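Side-chain contacts in putative nuclease YbcO (Escherichia coli K-12, PDB 3G27), which is probably a zinc-binding nuclease of prophage origin, whose substrate is not known: residues P18-G23 against H66-G71; H58-R63 against G71-C76. All coordinates share one frame; numbering follows the deposited sequence.

Contact 1 of 2, residues P18-G23 against H66-G71. With CA (calcium ion), chain C; ZN (zinc ion), chain B; EDO (1,2-ethanediol), chain D.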
ATOM      1  N   PRO A  18       9.453  -4.753 -13.263  1.00 30.42           N
ATOM      2  CA  PRO A  18      10.430  -5.346 -14.157  1.00 30.14           C
ATOM      3  C   PRO A  18      10.518  -4.644 -15.502  1.00 29.70           C
ATOM      4  O   PRO A  18       9.510  -4.244 -16.050  1.00 29.27           O
ATOM      5  CB  PRO A  18       9.918  -6.778 -14.328  1.00 30.51           C
ATOM      6  CG  PRO A  18       9.175  -7.054 -13.046  1.00 29.83           C
ATOM      7  CD  PRO A  18       8.527  -5.769 -12.709  1.00 30.29           C
ATOM      8  N   GLY A  19      11.736  -4.496 -16.014  1.00 29.06           N
ATOM      9  CA  GLY A  19      11.960  -3.878 -17.311  1.00 28.83           C
ATOM     10  C   GLY A  19      11.989  -2.380 -17.160  1.00 28.75           C
ATOM     11  O   GLY A  19      13.008  -1.729 -17.434  1.00 28.83           O
ATOM     12  N   VAL A  20      10.872  -1.851 -16.682  1.00 28.56           N
ATOM     13  CA  VAL A  20      10.705  -0.424 -16.457  1.00 28.78           C
ATOM     14  C   VAL A  20      11.748   0.173 -15.481  1.00 28.84           C
ATOM     15  O   VAL A  20      12.334   1.235 -15.738  1.00 30.41           O
ATOM     16  CB  VAL A  20       9.218  -0.110 -15.978  1.00 28.77           C
ATOM     17  CG1 VAL A  20       9.096   1.322 -15.559  1.00 26.85           C
ATOM     18  CG2 VAL A  20       8.196  -0.479 -17.042  1.00 26.36           C
ATOM     19  N   CYS A  21      11.978  -0.511 -14.374  1.00 28.61           N
ATOM     20  CA  CYS A  21      12.925  -0.044 -13.381  1.00 28.75           C
ATOM     21  C   CYS A  21      14.262   0.206 -14.022  1.00 28.41           C
ATOM     22  O   CYS A  21      14.731  -0.602 -14.835  1.00 29.37           O
ATOM     23  CB  CYS A  21      13.101  -1.070 -12.249  1.00 28.16           C
ATOM     24  SG  CYS A  21      13.776  -0.355 -10.646  1.00 30.33           S
ATOM     25  N   ASN A  22      14.896   1.308 -13.650  1.00 28.47           N
ATOM     26  CA  ASN A  22      16.271   1.517 -14.037  1.00 28.62           C
ATOM     27  C   ASN A  22      17.288   1.012 -12.987  1.00 29.35           C
ATOM     28  O   ASN A  22      18.455   0.896 -13.265  1.00 29.28           O
ATOM     29  CB  ASN A  22      16.540   2.975 -14.476  1.00 28.77           C
ATOM     30  CG  ASN A  22      16.383   3.997 -13.362  1.00 27.74           C
ATOM     31  OD1 ASN A  22      16.728   3.761 -12.206  1.00 29.97           O
ATOM     32  ND2 ASN A  22      15.883   5.156 -13.723  1.00 25.38           N
ATOM     33  N   GLY A  23      16.832   0.724 -11.776  1.00 29.84           N
ATOM     34  CA  GLY A  23      17.700   0.222 -10.721  1.00 30.36           C
ATOM     35  C   GLY A  23      18.792   1.165 -10.238  1.00 30.38           C
ATOM     36  O   GLY A  23      19.760   0.719  -9.599  1.00 30.79           O
ATOM     37  N   HIS A  66       3.059   4.119 -19.894  1.00 25.35           N
ATOM     38  CA  HIS A  66       2.172   2.998 -19.669  1.00 25.83           C
ATOM     39  C   HIS A  66       2.759   1.717 -20.286  1.00 26.03           C
ATOM     40  O   HIS A  66       2.091   0.991 -21.023  1.00 26.17           O
ATOM     41  CB  HIS A  66       0.781   3.322 -20.215  1.00 25.98           C
ATOM     42  CG  HIS A  66       0.812   3.886 -21.597  1.00 25.48           C
ATOM     43  ND1 HIS A  66       0.990   5.230 -21.840  1.00 25.80           N
ATOM     44  CD2 HIS A  66       0.734   3.288 -22.809  1.00 23.65           C
ATOM     45  CE1 HIS A  66       1.014   5.438 -23.143  1.00 25.55           C
ATOM     46  NE2 HIS A  66       0.862   4.276 -23.755  1.00 25.15           N
ATOM     47  N   PHE A  67       4.015   1.440 -19.953  1.00 26.65           N
ATOM     48  CA  PHE A  67       4.677   0.235 -20.420  1.00 26.61           C
ATOM     49  C   PHE A  67       4.003  -1.011 -19.902  1.00 27.41           C
ATOM     50  O   PHE A  67       3.955  -2.001 -20.592  1.00 27.58           O
ATOM     51  CB  PHE A  67       6.142   0.226 -19.990  1.00 26.74           C
ATOM     52  CG  PHE A  67       6.967   1.262 -20.665  1.00 24.45           C
ATOM     53  CD1 PHE A  67       7.160   1.218 -22.042  1.00 23.80           C
ATOM     54  CD2 PHE A  67       7.591   2.233 -19.933  1.00 23.26           C
ATOM     55  CE1 PHE A  67       7.924   2.157 -22.698  1.00 23.47           C
ATOM     56  CE2 PHE A  67       8.369   3.212 -20.573  1.00 24.91           C
ATOM     57  CZ  PHE A  67       8.533   3.170 -21.964  1.00 25.59           C
ATOM     58  N   VAL A  68       3.495  -0.977 -18.678  1.00 28.33           N
ATOM     59  CA  VAL A  68       2.782  -2.111 -18.148  1.00 28.66           C
ATOM     60  C   VAL A  68       1.332  -1.759 -17.826  1.00 30.41           C
ATOM     61  O   VAL A  68       0.937  -0.589 -17.771  1.00 30.84           O
ATOM     62  CB  VAL A  68       3.472  -2.693 -16.876  1.00 29.16           C
ATOM     63  CG1 VAL A  68       4.974  -2.924 -17.139  1.00 27.31           C
ATOM     64  CG2 VAL A  68       3.265  -1.792 -15.671  1.00 26.67           C
ATOM     65  N   ASP A  69       0.558  -2.817 -17.644  1.00 30.62           N
ATOM     66  CA  ASP A  69      -0.817  -2.768 -17.176  1.00 31.45           C
ATOM     67  C   ASP A  69      -0.985  -1.886 -15.904  1.00 30.38           C
ATOM     68  O   ASP A  69      -0.177  -1.947 -15.004  1.00 30.42           O
ATOM     69  CB  ASP A  69      -1.218  -4.245 -16.992  1.00 32.26           C
ATOM     70  CG  ASP A  69      -2.526  -4.439 -16.304  1.00 35.39           C
ATOM     71  OD1 ASP A  69      -3.504  -4.817 -16.992  1.00 40.46           O
ATOM     72  OD2 ASP A  69      -2.554  -4.280 -15.057  1.00 41.16           O
ATOM     73  N   ALA A  70      -2.029  -1.051 -15.859  1.00 29.99           N
ATOM     74  CA  ALA A  70      -2.225  -0.091 -14.771  1.00 29.39           C
ATOM     75  C   ALA A  70      -2.491  -0.738 -13.423  1.00 29.29           C
ATOM     76  O   ALA A  70      -2.148  -0.190 -12.388  1.00 29.03           O
ATOM     77  CB  ALA A  70      -3.381   0.833 -15.089  1.00 30.39           C
ATOM     78  N   GLY A  71      -3.156  -1.885 -13.431  1.00 29.01           N
ATOM     79  CA  GLY A  71      -3.352  -2.654 -12.199  1.00 29.03           C
ATOM     80  C   GLY A  71      -2.043  -3.178 -11.632  1.00 28.65           C
ATOM     81  O   GLY A  71      -1.781  -3.078 -10.444  1.00 28.68           O
TER
HETATM   82 CA    CA C  98      15.320  -1.144 -17.165  1.00 38.85          CA
HETATM   83 ZN    ZN B  97      12.348   1.451 -10.272  1.00 38.54          ZN
HETATM   84  C1  EDO D  99       4.830   3.851 -24.698  1.00 49.81           C
HETATM   85  O1  EDO D  99       4.448   2.521 -24.288  1.00 56.36           O
HETATM   86  C2  EDO D  99       5.284   4.707 -23.515  1.00 47.43           C
HETATM   87  O2  EDO D  99       4.361   4.684 -22.428  1.00 41.89           O
HETATM   88  O   HOH W   1      14.606   1.329 -17.117  1.00 30.91           O
HETATM   89  O   HOH W   2      17.411  -1.182 -16.050  1.00 26.03           O
HETATM   90  O   HOH W   3      15.051  -3.291 -15.685  1.00 29.39           O

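Contact 2 of 2, residues H58-R63 against G71-C76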
ATOM      1  N   HIS A  58       8.738   5.897 -11.278  1.00 29.33           N
ATOM      2  CA  HIS A  58       7.922   7.033 -10.935  1.00 28.28           C
ATOM      3  C   HIS A  58       7.036   7.437 -12.118  1.00 27.83           C
ATOM      4  O   HIS A  58       5.840   7.597 -11.969  1.00 28.00           O
ATOM      5  CB  HIS A  58       8.851   8.165 -10.546  1.00 28.97           C
ATOM      6  CG  HIS A  58       8.165   9.371 -10.024  1.00 29.75           C
ATOM      7  ND1 HIS A  58       8.785  10.599  -9.974  1.00 31.80           N
ATOM      8  CD2 HIS A  58       6.926   9.543  -9.497  1.00 31.59           C
ATOM      9  CE1 HIS A  58       7.950  11.477  -9.434  1.00 31.38           C
ATOM     10  NE2 HIS A  58       6.818  10.862  -9.142  1.00 29.96           N
ATOM     11  N   ASP A  59       7.617   7.601 -13.303  1.00 26.98           N
ATOM     12  CA  ASP A  59       6.837   7.987 -14.484  1.00 26.39           C
ATOM     13  C   ASP A  59       5.757   6.958 -14.815  1.00 25.90           C
ATOM     14  O   ASP A  59       4.658   7.312 -15.175  1.00 26.30           O
ATOM     15  CB  ASP A  59       7.740   8.207 -15.664  1.00 26.21           C
ATOM     16  CG  ASP A  59       8.643   9.432 -15.502  1.00 27.36           C
ATOM     17  OD1 ASP A  59       8.327  10.284 -14.654  1.00 27.96           O
ATOM     18  OD2 ASP A  59       9.662   9.563 -16.242  1.00 28.80           O
ATOM     19  N   GLU A  60       6.061   5.692 -14.617  1.00 26.57           N
ATOM     20  CA  GLU A  60       5.103   4.589 -14.873  1.00 26.24           C
ATOM     21  C   GLU A  60       3.990   4.524 -13.860  1.00 26.61           C
ATOM     22  O   GLU A  60       2.829   4.356 -14.235  1.00 27.12           O
ATOM     23  CB  GLU A  60       5.813   3.252 -14.915  1.00 25.47           C
ATOM     24  CG  GLU A  60       4.932   2.027 -15.314  1.00 25.41           C
ATOM     25  CD  GLU A  60       4.554   1.969 -16.788  1.00 25.73           C
ATOM     26  OE1 GLU A  60       5.235   2.587 -17.640  1.00 26.79           O
ATOM     27  OE2 GLU A  60       3.558   1.286 -17.096  1.00 26.91           O
ATOM     28  N   ILE A  61       4.311   4.650 -12.579  1.00 27.24           N
ATOM     29  CA  ILE A  61       3.263   4.568 -11.569  1.00 27.75           C
ATOM     30  C   ILE A  61       2.325   5.778 -11.671  1.00 28.03           C
ATOM     31  O   ILE A  61       1.149   5.661 -11.357  1.00 27.69           O
ATOM     32  CB  ILE A  61       3.795   4.331 -10.103  1.00 28.28           C
ATOM     33  CG1 ILE A  61       4.537   5.560  -9.535  1.00 29.17           C
ATOM     34  CG2 ILE A  61       4.617   3.051 -10.031  1.00 28.01           C
ATOM     35  CD1 ILE A  61       4.929   5.443  -8.007  1.00 30.31           C
ATOM     36  N   ASP A  62       2.849   6.933 -12.111  1.00 27.59           N
ATOM     37  CA  ASP A  62       2.037   8.129 -12.360  1.00 27.37           C
ATOM     38  C   ASP A  62       1.272   8.094 -13.696  1.00 26.58           C
ATOM     39  O   ASP A  62       0.448   8.953 -13.963  1.00 25.95           O
ATOM     40  CB  ASP A  62       2.926   9.384 -12.354  1.00 27.94           C
ATOM     41  CG  ASP A  62       3.341   9.819 -10.954  1.00 29.84           C
ATOM     42  OD1 ASP A  62       3.011   9.118  -9.977  1.00 30.23           O
ATOM     43  OD2 ASP A  62       4.002  10.882 -10.844  1.00 31.28           O
ATOM     44  N   ARG A  63       1.542   7.088 -14.514  1.00 26.89           N
ATOM     45  CA  ARG A  63       0.936   6.874 -15.854  1.00 26.02           C
ATOM     46  C   ARG A  63       1.381   7.888 -16.889  1.00 25.17           C
ATOM     47  O   ARG A  63       0.736   8.049 -17.913  1.00 24.84           O
ATOM     48  CB  ARG A  63      -0.602   6.748 -15.815  1.00 26.38           C
ATOM     49  CG  ARG A  63      -1.158   5.845 -14.701  1.00 27.44           C
ATOM     50  CD  ARG A  63      -0.438   4.487 -14.598  1.00 26.28           C
ATOM     51  NE  ARG A  63      -0.768   3.622 -15.731  1.00 30.22           N
ATOM     52  CZ  ARG A  63       0.008   2.643 -16.199  1.00 31.39           C
ATOM     53  NH1 ARG A  63      -0.409   1.910 -17.225  1.00 30.99           N
ATOM     54  NH2 ARG A  63       1.200   2.393 -15.657  1.00 33.04           N
ATOM     55  N   GLY A  71      -3.156  -1.885 -13.431  1.00 29.01           N
ATOM     56  CA  GLY A  71      -3.352  -2.654 -12.199  1.00 29.03           C
ATOM     57  C   GLY A  71      -2.043  -3.178 -11.632  1.00 28.65           C
ATOM     58  O   GLY A  71      -1.781  -3.078 -10.444  1.00 28.68           O
ATOM     59  N   TYR A  72      -1.201  -3.694 -12.502  1.00 29.08           N
ATOM     60  CA  TYR A  72       0.125  -4.159 -12.089  1.00 29.80           C
ATOM     61  C   TYR A  72       1.028  -3.016 -11.599  1.00 28.85           C
ATOM     62  O   TYR A  72       1.662  -3.104 -10.554  1.00 30.06           O
ATOM     63  CB  TYR A  72       0.763  -4.916 -13.241  1.00 30.26           C
ATOM     64  CG  TYR A  72       2.100  -5.506 -12.912  1.00 31.97           C
ATOM     65  CD1 TYR A  72       2.218  -6.479 -11.941  1.00 33.81           C
ATOM     66  CD2 TYR A  72       3.238  -5.092 -13.581  1.00 33.99           C
ATOM     67  CE1 TYR A  72       3.438  -7.031 -11.646  1.00 36.99           C
ATOM     68  CE2 TYR A  72       4.479  -5.643 -13.301  1.00 35.33           C
ATOM     69  CZ  TYR A  72       4.576  -6.603 -12.334  1.00 37.04           C
ATOM     70  OH  TYR A  72       5.799  -7.166 -12.040  1.00 36.31           O
ATOM     71  N   ALA A  73       1.077  -1.930 -12.339  1.00 28.80           N
ATOM     72  CA  ALA A  73       1.784  -0.742 -11.881  1.00 28.11           C
ATOM     73  C   ALA A  73       1.322  -0.331 -10.491  1.00 28.48           C
ATOM     74  O   ALA A  73       2.137  -0.012  -9.638  1.00 28.64           O
ATOM     75  CB  ALA A  73       1.550   0.387 -12.843  1.00 28.18           C
ATOM     76  N   LYS A  74       0.006  -0.342 -10.268  1.00 29.63           N
ATOM     77  CA  LYS A  74      -0.574   0.080  -8.988  1.00 29.79           C
ATOM     78  C   LYS A  74      -0.158  -0.854  -7.900  1.00 29.95           C
ATOM     79  O   LYS A  74       0.250  -0.440  -6.836  1.00 30.15           O
ATOM     80  CB  LYS A  74      -2.113   0.130  -9.016  1.00 29.47           C
ATOM     81  N   GLU A  75      -0.308  -2.132  -8.160  1.00 30.82           N
ATOM     82  CA  GLU A  75       0.178  -3.129  -7.249  1.00 31.15           C
ATOM     83  C   GLU A  75       1.643  -2.899  -6.836  1.00 30.58           C
ATOM     84  O   GLU A  75       1.954  -2.847  -5.650  1.00 29.43           O
ATOM     85  CB  GLU A  75       0.015  -4.467  -7.905  1.00 31.84           C
ATOM     86  CG  GLU A  75       0.651  -5.541  -7.163  1.00 34.97           C
ATOM     87  CD  GLU A  75       0.115  -6.884  -7.530  1.00 38.15           C
ATOM     88  OE1 GLU A  75      -0.552  -7.045  -8.598  1.00 41.78           O
ATOM     89  OE2 GLU A  75       0.366  -7.779  -6.707  1.00 42.04           O
ATOM     90  N   CYS A  76       2.530  -2.711  -7.812  1.00 30.40           N
ATOM     91  CA  CYS A  76       3.945  -2.437  -7.519  1.00 29.70           C
ATOM     92  C   CYS A  76       4.170  -1.149  -6.741  1.00 29.16           C
ATOM     93  O   CYS A  76       4.988  -1.100  -5.840  1.00 28.17           O
ATOM     94  CB  CYS A  76       4.732  -2.382  -8.822  1.00 30.32           C
ATOM     95  SG  CYS A  76       4.764  -4.001  -9.653  1.00 32.84           S
TER

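Contact 1 of 2, residues P18-G23 against H66-G71
Val20 meets Phe67 and Val68 in a small apolar contact at the protein surface, where the metal-binding loop ahead of strand 29-32 rests on the turn that leads into helix 70-90. A single methyl does the touching. CG2 of Val20 lies 3.7 Å from CB of Phe67 and 4.0 Å from CG1 of Val68. With CG1 of Val20 anti to the backbone N (chi1 172°), it is CG2, beside that nitrogen, that is sent across to the turn. The Phe67 ring is met obliquely through CD2, while C2 of a bound ethanediol, probably from the crystallisation liquor, lies over one of its faces. Valine suits this place because a beta-branched side chain can offer one methyl to the turn directly from CB.

Both chain neighbours of Val20 bind metal. Cys21 gives its SG to a four-cysteine zinc site, 2.3 Å from the zinc ion, and Cys13, Cys54 and Cys57 complete it. The same loop folds its carbonyls round a calcium ion, held by O of Gly19 at 2.4 Å, by O of Cys21 and by three waters. One of these waters also donates to O of Val20. Gly19 has positive phi (84°), a conformation that glycine adopts easily, and its carbonyl faces the ion.

Within the turn, the carboxylate of Glu60 accepts from the backbone N of Phe67 and of Val68 and holds it in shape. Asp69 then N-caps helix 70-90, its OD2 accepting from the backbone N of Tyr72.

Contact 2 of 2, residues H58-R63 against G71-C76
Ala73 places its methyl against Arg63 and Glu60, and this van der Waals touch is the main contact between the end of helix 55-61 and the first turns of helix 70-90. CB of Ala73 lies 3.5 Å from NH2 of Arg63, approaching the guanidinium obliquely, and 4.5 Å from CG of Glu60. Close by, CG2 of Ile61 sits 4.0 Å from the carbonyl O of Ala73. The small alanine allows the two backbones to come within 5.5 Å, measured from CA of Ile61 to CA of Ala73.

Helix 55-61 is terminated by a Schellman motif, with Arg63 at positive phi (70°). Bends at chi2 and chi3 curl the arginine back over the helix end it has just left.

Polar bonds hold it there. NH2 of Arg63 donates to O of Glu60 at 2.9 Å, while N of Arg63 reaches that oxygen from the opposite face of its carbonyl plane, giving it two donors. The same NH2 forms a salt bridge with OE2 of Glu60 at 3.0 Å, meeting it from above the carboxylate plane. Glutamate suits this buried position because both oxygens find donors: OE1 accepts from Thr65 OG1, and the backbone of the following turn supplies the rest. NH1 of Arg63 binds O of Val68, so the guanidinium joins the helix end to that turn.

From the N terminus, the chain first supplies 18-23, the metal-binding loop, then passes through strands 29-32 and 50-53 before reaching 58-63 at the end of helix 55-61. Only seven residues later it enters 71-76, so contact 2 closes the short loop between helices 55-61 and 70-90, whereas contact 1 closes a much longer loop of 42 intervening residues. The two cross, since 58-63 lies inside the loop of contact 1 and 71-76 follows on from 66-71, Gly71 being common to both. Together they bring the metal-binding loop, helix 55-61 and the start of helix 70-90 around the turn at 66-69.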